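Local atomic coordinates of putative polysaccharide binding proteins (DUF1812) (Bacteroides thetaiotaomicron VPI-5482, PDB entry 3GF8), a protein that is of unconfirmed function but probably serves as an outer-membrane lipoprotein in fimbrial assembly, and has been proposed to bind polysaccharide. Residues F79-G84 and E141-I146; L114-R119 and L193-Y198. All coordinates share one frame; numbering follows the deposited sequence. Where two conformers were deposited one is given.

Interaction 1 of 2, residues F79-G84 and E141-I146; sequences FMAWAG and ETINLI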
ATOM      1  N   PHE A  79      -0.338  17.595 -12.781  1.00 23.72           N
ATOM      2  CA  PHE A  79       0.652  17.154 -11.812  1.00 23.67           C
ATOM      3  C   PHE A  79       0.163  15.864 -11.204  1.00 25.90           C
ATOM      4  O   PHE A  79      -1.051  15.647 -11.042  1.00 27.17           O
ATOM      5  CB  PHE A  79       0.847  18.111 -10.611  1.00 23.96           C
ATOM      6  CG  PHE A  79       1.340  19.526 -10.930  1.00 23.00           C
ATOM      7  CD1 PHE A  79       1.753  19.921 -12.192  1.00 27.69           C
ATOM      8  CD2 PHE A  79       1.412  20.462  -9.881  1.00 23.16           C
ATOM      9  CE1 PHE A  79       2.182  21.246 -12.417  1.00 21.20           C
ATOM     10  CE2 PHE A  79       1.831  21.754 -10.081  1.00 27.44           C
ATOM     11  CZ  PHE A  79       2.236  22.160 -11.361  1.00 17.07           C
HETATM   12  N   MSE A  80       1.126  15.024 -10.840  1.00 26.62           N
HETATM   13  CA  MSE A  80       0.885  13.881  -9.983  0.90 25.00           C
HETATM   14  C   MSE A  80       2.176  13.637  -9.224  1.00 24.93           C
HETATM   15  O   MSE A  80       3.153  14.324  -9.467  1.00 28.04           O
HETATM   16  CB  MSE A  80       0.358  12.646 -10.771  0.90 24.01           C
HETATM   17  CG  MSE A  80       1.198  12.106 -11.903  0.90 22.95           C
HETATM   18 SE   MSE A  80       2.641  11.009 -11.316  0.68 23.89          SE
HETATM   19  CE  MSE A  80       1.694   9.552 -10.387  0.90 29.95           C
ATOM     20  N   ALA A  81       2.175  12.707  -8.272  1.00 24.58           N
ATOM     21  CA  ALA A  81       3.394  12.426  -7.551  1.00 23.11           C
ATOM     22  C   ALA A  81       3.490  10.974  -7.095  1.00 23.94           C
ATOM     23  O   ALA A  81       2.495  10.270  -7.060  1.00 21.54           O
ATOM     24  CB  ALA A  81       3.543  13.357  -6.371  1.00 18.60           C
ATOM     25  N   TRP A  82       4.727  10.536  -6.821  1.00 23.36           N
ATOM     26  CA  TRP A  82       4.992   9.340  -6.028  1.00 24.18           C
ATOM     27  C   TRP A  82       5.806   9.815  -4.838  1.00 23.48           C
ATOM     28  O   TRP A  82       6.722  10.635  -4.972  1.00 22.63           O
ATOM     29  CB  TRP A  82       5.803   8.316  -6.807  1.00 25.92           C
ATOM     30  CG  TRP A  82       5.058   7.572  -7.844  1.00 24.88           C
ATOM     31  CD1 TRP A  82       5.210   7.682  -9.204  1.00 25.45           C
ATOM     32  CD2 TRP A  82       4.045   6.573  -7.630  1.00 22.87           C
ATOM     33  NE1 TRP A  82       4.347   6.816  -9.841  1.00 31.62           N
ATOM     34  CE2 TRP A  82       3.627   6.124  -8.902  1.00 18.23           C
ATOM     35  CE3 TRP A  82       3.460   6.009  -6.484  1.00 21.12           C
ATOM     36  CZ2 TRP A  82       2.645   5.149  -9.063  1.00 32.14           C
ATOM     37  CZ3 TRP A  82       2.493   5.043  -6.639  1.00 25.96           C
ATOM     38  CH2 TRP A  82       2.096   4.611  -7.913  1.00 29.63           C
ATOM     39  N   ALA A  83       5.436   9.330  -3.661  1.00 24.84           N
ATOM     40  CA  ALA A  83       6.059   9.764  -2.434  1.00 23.86           C
ATOM     41  C   ALA A  83       6.573   8.522  -1.715  1.00 23.19           C
ATOM     42  O   ALA A  83       5.949   7.465  -1.753  1.00 23.46           O
ATOM     43  CB  ALA A  83       5.066  10.566  -1.552  1.00 20.39           C
ATOM     44  N   GLY A  84       7.725   8.681  -1.060  1.00 24.17           N
ATOM     45  CA  GLY A  84       8.405   7.573  -0.415  1.00 24.94           C
ATOM     46  C   GLY A  84       9.215   6.615  -1.287  1.00 23.83           C
ATOM     47  O   GLY A  84       9.853   5.739  -0.730  1.00 22.22           O
ATOM     48  N   GLU A 141      -1.100  24.634  -5.273  1.00 22.95           N
ATOM     49  CA  GLU A 141      -1.897  23.455  -5.596  1.00 25.50           C
ATOM     50  C   GLU A 141      -1.731  22.407  -4.477  1.00 24.41           C
ATOM     51  O   GLU A 141      -0.750  22.423  -3.726  1.00 25.37           O
ATOM     52  CB  GLU A 141      -1.466  22.863  -6.931  1.00 26.34           C
ATOM     53  CG  GLU A 141      -1.435  23.864  -8.085  1.00 32.51           C
ATOM     54  CD  GLU A 141      -2.818  24.313  -8.526  1.00 34.82           C
ATOM     55  OE1 GLU A 141      -3.799  23.540  -8.359  1.00 25.57           O
ATOM     56  OE2 GLU A 141      -2.907  25.440  -9.045  1.00 38.46           O
ATOM     57  N   THR A 142      -2.681  21.500  -4.369  1.00 22.09           N
ATOM     58  CA  THR A 142      -2.593  20.428  -3.376  1.00 24.84           C
ATOM     59  C   THR A 142      -2.557  19.035  -4.012  1.00 24.18           C
ATOM     60  O   THR A 142      -3.470  18.653  -4.779  1.00 24.53           O
ATOM     61  CB  THR A 142      -3.802  20.452  -2.415  1.00 23.79           C
ATOM     62  OG1 THR A 142      -3.955  21.758  -1.859  1.00 28.14           O
ATOM     63  CG2 THR A 142      -3.616  19.425  -1.290  1.00 18.78           C
ATOM     64  N   ILE A 143      -1.540  18.266  -3.664  1.00 24.61           N
ATOM     65  CA  ILE A 143      -1.493  16.847  -4.037  1.00 25.20           C
ATOM     66  C   ILE A 143      -2.058  15.979  -2.909  1.00 26.50           C
ATOM     67  O   ILE A 143      -1.681  16.102  -1.754  1.00 23.77           O
ATOM     68  CB  ILE A 143      -0.091  16.380  -4.430  1.00 25.41           C
ATOM     69  CG1 ILE A 143       0.346  17.099  -5.719  1.00 21.51           C
ATOM     70  CG2 ILE A 143      -0.107  14.871  -4.729  1.00 22.28           C
ATOM     71  CD1 ILE A 143      -0.417  16.546  -7.016  1.00 18.35           C
ATOM     72  N   ASN A 144      -3.009  15.126  -3.270  1.00 26.43           N
ATOM     73  CA  ASN A 144      -3.602  14.198  -2.328  1.00 27.09           C
ATOM     74  C   ASN A 144      -2.956  12.800  -2.400  1.00 25.16           C
ATOM     75  O   ASN A 144      -2.935  12.189  -3.460  1.00 24.55           O
ATOM     76  CB  ASN A 144      -5.096  14.074  -2.563  1.00 25.54           C
ATOM     77  CG  ASN A 144      -5.751  13.255  -1.511  1.00 22.96           C
ATOM     78  OD1 ASN A 144      -5.637  13.551  -0.334  1.00 28.69           O
ATOM     79  ND2 ASN A 144      -6.386  12.172  -1.919  1.00 28.00           N
ATOM     80  N   LEU A 145      -2.470  12.323  -1.253  1.00 23.98           N
ATOM     81  CA  LEU A 145      -1.669  11.093  -1.181  1.00 26.10           C
ATOM     82  C   LEU A 145      -2.467   9.924  -0.646  1.00 27.02           C
ATOM     83  O   LEU A 145      -3.179  10.048   0.380  1.00 25.59           O
ATOM     84  CB  LEU A 145      -0.441  11.282  -0.276  1.00 22.70           C
ATOM     85  CG  LEU A 145       0.585  12.248  -0.830  1.00 26.49           C
ATOM     86  CD1 LEU A 145       1.761  12.478   0.191  1.00 25.61           C
ATOM     87  CD2 LEU A 145       1.039  11.734  -2.173  1.00 19.84           C
ATOM     88  N   ILE A 146      -2.296   8.795  -1.325  1.00 26.41           N
ATOM     89  CA  ILE A 146      -2.951   7.534  -1.000  1.00 24.67           C
ATOM     90  C   ILE A 146      -1.891   6.471  -0.737  1.00 25.65           C
ATOM     91  O   ILE A 146      -1.006   6.238  -1.583  1.00 26.54           O
ATOM     92  CB  ILE A 146      -3.827   7.097  -2.199  1.00 27.60           C
ATOM     93  CG1 ILE A 146      -4.970   8.116  -2.409  1.00 30.06           C
ATOM     94  CG2 ILE A 146      -4.387   5.674  -2.001  1.00 21.19           C
ATOM     95  CD1 ILE A 146      -5.777   7.817  -3.573  1.00 34.13           C
TER
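Ile143 carries most of this contact by sending its two branches to different places on the strand 79-83. Its CD1 lies 4.1 Å from Phe79 CB and 4.2 Å from the carbonyl oxygen, Phe79 O, so this methyl rests partly on backbone. Its CG2 faces the methyl of Ala81, with Ile143 CG2 to Ala81 CB at 4.3 Å. Chi1 of -66° places CG1 beside the backbone N and leaves CG2 anti to that N, which separates the branches enough to serve both neighbours. Further along, Leu145 brings both methyls to Ala83, CD1 and CD2 each lying about 4.2 Å from Ala83 CB. At the other end the aliphatic part of Glu141 approaches the Phe79 ring obliquely, CG to CE2 4.4 Å, while its carboxylate turns to Gln139 through a hydrogen bond.

Alternation along the strand sets this pattern: the CB atoms of Phe79, Ala81 and Ala83 face 141-146, whereas Met80 and Trp82 start out on the other face, where Trp82 meets Tyr125 edge-to-face. The strand axes come within 7.7 Å and cross at -43°, with no hydrogen bond between them. The backbone of 79-83 is instead bonded to strand 124-133 (Ala81 with Gly126) and to strand 38-44 (Trp82 with Glu40). Although 124-133 also pairs with 139-158, the two strands here face each other across the interior as layers of a sandwich-like fold, consistent with the transthyretin-like clan. Val18, Phe20 and Leu41 pack on Ile143 as well, while Asn144 directs its amide to Glu127 and Lys21.

The 249 Å² buried between the segments is therefore held by dispersion and the hydrophobic effect, without directional bonds; the small alanines opposite the branched residues probably allow the strands to come this close.

Interaction 2 of 2, residues L114-R119 and L193-Y198; sequences LIINKR and LSFRPY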
ATOM      1  N   LEU A 114      10.485 -14.338  -7.809  1.00 23.92           N
ATOM      2  CA  LEU A 114       9.231 -13.639  -7.513  1.00 25.19           C
ATOM      3  C   LEU A 114       8.814 -13.633  -6.032  1.00 26.06           C
ATOM      4  O   LEU A 114       7.654 -13.409  -5.720  1.00 28.55           O
ATOM      5  CB  LEU A 114       8.096 -14.217  -8.348  1.00 24.17           C
ATOM      6  CG  LEU A 114       8.386 -14.389  -9.837  1.00 24.05           C
ATOM      7  CD1 LEU A 114       7.156 -14.996 -10.412  1.00 20.23           C
ATOM      8  CD2 LEU A 114       8.740 -13.035 -10.510  1.00 21.70           C
ATOM      9  N   ILE A 115       9.757 -13.875  -5.134  1.00 27.65           N
ATOM     10  CA  ILE A 115       9.517 -13.803  -3.694  1.00 27.11           C
ATOM     11  C   ILE A 115       9.960 -12.443  -3.188  1.00 27.77           C
ATOM     12  O   ILE A 115      11.044 -11.996  -3.482  1.00 31.23           O
ATOM     13  CB  ILE A 115      10.323 -14.861  -2.955  1.00 26.23           C
ATOM     14  CG1 ILE A 115       9.856 -16.233  -3.393  1.00 31.29           C
ATOM     15  CG2 ILE A 115      10.199 -14.700  -1.454  1.00 24.68           C
ATOM     16  CD1 ILE A 115      10.738 -17.398  -2.918  1.00 20.13           C
ATOM     17  N   ILE A 116       9.114 -11.781  -2.436  1.00 28.12           N
ATOM     18  CA  ILE A 116       9.455 -10.508  -1.792  1.00 28.60           C
ATOM     19  C   ILE A 116       9.412 -10.767  -0.286  1.00 26.48           C
ATOM     20  O   ILE A 116       8.377 -11.167   0.206  1.00 24.75           O
ATOM     21  CB  ILE A 116       8.391  -9.438  -2.134  1.00 28.03           C
ATOM     22  CG1 ILE A 116       8.300  -9.246  -3.658  1.00 27.31           C
ATOM     23  CG2 ILE A 116       8.678  -8.106  -1.374  1.00 28.01           C
ATOM     24  CD1 ILE A 116       9.446  -8.440  -4.239  1.00 29.55           C
ATOM     25  N   ASN A 117      10.514 -10.551   0.431  1.00 25.45           N
ATOM     26  CA  ASN A 117      10.529 -10.792   1.871  1.00 28.83           C
ATOM     27  C   ASN A 117      11.186  -9.674   2.642  1.00 29.92           C
ATOM     28  O   ASN A 117      11.719  -9.901   3.716  1.00 34.72           O
ATOM     29  CB  ASN A 117      11.179 -12.158   2.226  1.00 28.00           C
ATOM     30  CG  ASN A 117      12.569 -12.322   1.643  1.00 31.30           C
ATOM     31  OD1 ASN A 117      13.179 -11.367   1.149  1.00 33.97           O
ATOM     32  ND2 ASN A 117      13.079 -13.547   1.692  1.00 28.39           N
ATOM     33  N   LYS A 118      11.173  -8.475   2.089  1.00 29.79           N
ATOM     34  CA  LYS A 118      11.730  -7.322   2.770  1.00 28.88           C
ATOM     35  C   LYS A 118      10.587  -6.402   3.215  1.00 28.56           C
ATOM     36  O   LYS A 118       9.496  -6.444   2.650  1.00 25.90           O
ATOM     37  CB  LYS A 118      12.681  -6.561   1.841  1.00 26.82           C
ATOM     38  CG  LYS A 118      11.966  -5.698   0.816  1.00 38.09           C
ATOM     39  CD  LYS A 118      12.923  -4.967  -0.169  1.00 42.02           C
ATOM     40  CE  LYS A 118      12.988  -5.645  -1.543  1.00 47.15           C
ATOM     41  NZ  LYS A 118      13.712  -4.814  -2.608  1.00 49.98           N
ATOM     42  N   ARG A 119      10.830  -5.559   4.208  1.00 27.17           N
ATOM     43  CA  ARG A 119       9.864  -4.525   4.505  1.00 28.12           C
ATOM     44  C   ARG A 119      10.125  -3.366   3.566  1.00 25.77           C
ATOM     45  O   ARG A 119      11.143  -2.762   3.667  1.00 24.09           O
ATOM     46  CB  ARG A 119       9.905  -4.058   5.962  1.00 27.06           C
ATOM     47  CG  ARG A 119       8.822  -2.987   6.220  1.00 34.99           C
ATOM     48  CD  ARG A 119       8.693  -2.679   7.667  1.00 47.20           C
ATOM     49  NE  ARG A 119       9.931  -2.103   8.178  1.00 56.23           N
ATOM     50  CZ  ARG A 119      10.246  -1.946   9.470  1.00 54.44           C
ATOM     51  NH1 ARG A 119       9.418  -2.315  10.447  1.00 50.87           N
ATOM     52  NH2 ARG A 119      11.414  -1.403   9.780  1.00 51.13           N
ATOM     53  N   LEU A 193       3.437 -12.348  -7.429  1.00 24.14           N
ATOM     54  CA  LEU A 193       4.476 -12.328  -6.433  1.00 23.76           C
ATOM     55  C   LEU A 193       4.001 -13.057  -5.158  1.00 24.55           C
ATOM     56  O   LEU A 193       2.794 -13.093  -4.861  1.00 25.27           O
ATOM     57  CB  LEU A 193       4.868 -10.878  -6.110  1.00 20.35           C
ATOM     58  CG  LEU A 193       5.308  -9.966  -7.262  1.00 24.51           C
ATOM     59  CD1 LEU A 193       5.619  -8.576  -6.724  1.00 17.15           C
ATOM     60  CD2 LEU A 193       6.493 -10.554  -8.094  1.00 19.42           C
ATOM     61  N   SER A 194       4.972 -13.662  -4.461  1.00 23.38           N
ATOM     62  CA  SER A 194       4.820 -14.297  -3.149  1.00 24.39           C
ATOM     63  C   SER A 194       5.464 -13.401  -2.086  1.00 24.57           C
ATOM     64  O   SER A 194       6.685 -13.302  -1.988  1.00 24.95           O
ATOM     65  CB  SER A 194       5.489 -15.680  -3.158  1.00 25.15           C
ATOM     66  OG  SER A 194       5.336 -16.373  -1.914  1.00 25.91           O
ATOM     67  N   PHE A 195       4.633 -12.680  -1.337  1.00 25.05           N
ATOM     68  CA  PHE A 195       5.135 -11.839  -0.264  1.00 23.60           C
ATOM     69  C   PHE A 195       5.228 -12.707   0.954  1.00 23.72           C
ATOM     70  O   PHE A 195       4.252 -13.381   1.301  1.00 24.00           O
ATOM     71  CB  PHE A 195       4.203 -10.661   0.009  1.00 21.07           C
ATOM     72  CG  PHE A 195       4.069  -9.702  -1.154  1.00 21.01           C
ATOM     73  CD1 PHE A 195       3.171  -9.958  -2.185  1.00 20.77           C
ATOM     74  CD2 PHE A 195       4.832  -8.539  -1.219  1.00 18.54           C
ATOM     75  CE1 PHE A 195       3.039  -9.070  -3.244  1.00 19.37           C
ATOM     76  CE2 PHE A 195       4.702  -7.643  -2.280  1.00 20.86           C
ATOM     77  CZ  PHE A 195       3.804  -7.913  -3.293  1.00 23.28           C
ATOM     78  N   ARG A 196       6.387 -12.687   1.605  1.00 20.04           N
ATOM     79  CA  ARG A 196       6.648 -13.556   2.743  1.00 23.45           C
ATOM     80  C   ARG A 196       7.154 -12.777   3.914  1.00 21.66           C
ATOM     81  O   ARG A 196       7.587 -11.676   3.730  1.00 23.71           O
ATOM     82  CB  ARG A 196       7.703 -14.570   2.351  1.00 23.46           C
ATOM     83  CG  ARG A 196       7.201 -15.417   1.239  1.00 25.61           C
ATOM     84  CD  ARG A 196       8.127 -16.528   0.856  1.00 24.61           C
ATOM     85  NE  ARG A 196       7.519 -17.205  -0.277  1.00 23.45           N
ATOM     86  CZ  ARG A 196       7.948 -18.342  -0.797  1.00 29.02           C
ATOM     87  NH1 ARG A 196       8.969 -18.958  -0.264  1.00 32.37           N
ATOM     88  NH2 ARG A 196       7.325 -18.887  -1.840  1.00 37.38           N
ATOM     89  N   PRO A 197       7.121 -13.359   5.118  1.00 22.78           N
ATOM     90  CA  PRO A 197       7.459 -12.555   6.297  1.00 22.52           C
ATOM     91  C   PRO A 197       8.816 -11.883   6.248  1.00 21.38           C
ATOM     92  O   PRO A 197       9.787 -12.481   5.807  1.00 22.36           O
ATOM     93  CB  PRO A 197       7.400 -13.560   7.434  1.00 22.40           C
ATOM     94  CG  PRO A 197       6.345 -14.555   6.970  1.00 22.24           C
ATOM     95  CD  PRO A 197       6.583 -14.683   5.493  1.00 23.13           C
ATOM     96  N   TYR A 198       8.870 -10.631   6.680  1.00 20.08           N
ATOM     97  CA  TYR A 198      10.142 -10.000   6.926  1.00 21.79           C
ATOM     98  C   TYR A 198      10.529 -10.108   8.395  1.00 21.30           C
ATOM     99  O   TYR A 198      11.673  -9.862   8.749  1.00 19.19           O
ATOM    100  CB  TYR A 198      10.169  -8.555   6.385  1.00 23.91           C
ATOM    101  CG  TYR A 198       9.149  -7.631   6.998  1.00 24.96           C
ATOM    102  CD1 TYR A 198       9.366  -7.087   8.251  1.00 26.29           C
ATOM    103  CD2 TYR A 198       7.966  -7.319   6.335  1.00 27.47           C
ATOM    104  CE1 TYR A 198       8.435  -6.249   8.845  1.00 29.04           C
ATOM    105  CE2 TYR A 198       7.039  -6.482   6.909  1.00 28.84           C
ATOM    106  CZ  TYR A 198       7.286  -5.935   8.170  1.00 29.68           C
ATOM    107  OH  TYR A 198       6.370  -5.117   8.802  1.00 25.83           O
TER
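Leu193 starts the pairing by crossing Leu114 at about a right angle, its CD2 4.0 Å from Leu114 CB, while its other methyl, CD1, reaches Ile116 CG1. Ser194 then sets the parallel register: its N donates to Leu114 O at 3.0 Å, and its O accepts from Ile116 N at 2.9 Å. Its OG accepts from Arg196 NE within the guanidinium plane, and Glu173 is a further partner of this hydroxyl. Phe195 lies side by side with Ile116, CD2 to CB 3.8 Å. Arg196 N closes the backbone pairing on Ile116 O at 2.9 Å, and its extended chain lays one guanidinium face against Ile115, with CD1 3.6 Å from CZ. Beyond Pro197, Tyr198 takes the sterically demanding chi1 of 61°, which brings its ring under Arg119: Arg119 CB stands 3.6 Å from the Tyr198 ring centroid, 3° off the normal, a CH-pi contact. Arg119 CD follows toward the hydroxyl, and the guanidinium plane is tilted 58° from the ring. A serine in place of Tyr198 would probably leave the aliphatic chain of Arg119 without its aromatic platform and freer to swing. Strand 115-116 is one edge of a five-stranded sheet, with 193-195 between it and 170-176, and Leu108 of strand 105-108 packs against Leu193, Phe195 and Ile116.

In the fold
The segments come along the chain in the order 79-84, 114-119, 141-146, 193-198, so the two contacts alternate in sequence. In space they lie on opposite sides of the chain's centre: their centres are 26 Å apart and their nearest atoms about 10 Å, without touching. Interaction 1 joins strands 75-83 and 139-158 of the many-stranded sandwich-like part, whereas interaction 2 forms the edge pairing of a separate mixed sheet. A route through chain and strand pairing connects them, for 193-198 runs straight into strand 199-201, which pairs with 209-214, itself a partner of 139-158. The chain thus passes back and forth between the two regions of this fimbrial component, and both are built from segments distant in sequence.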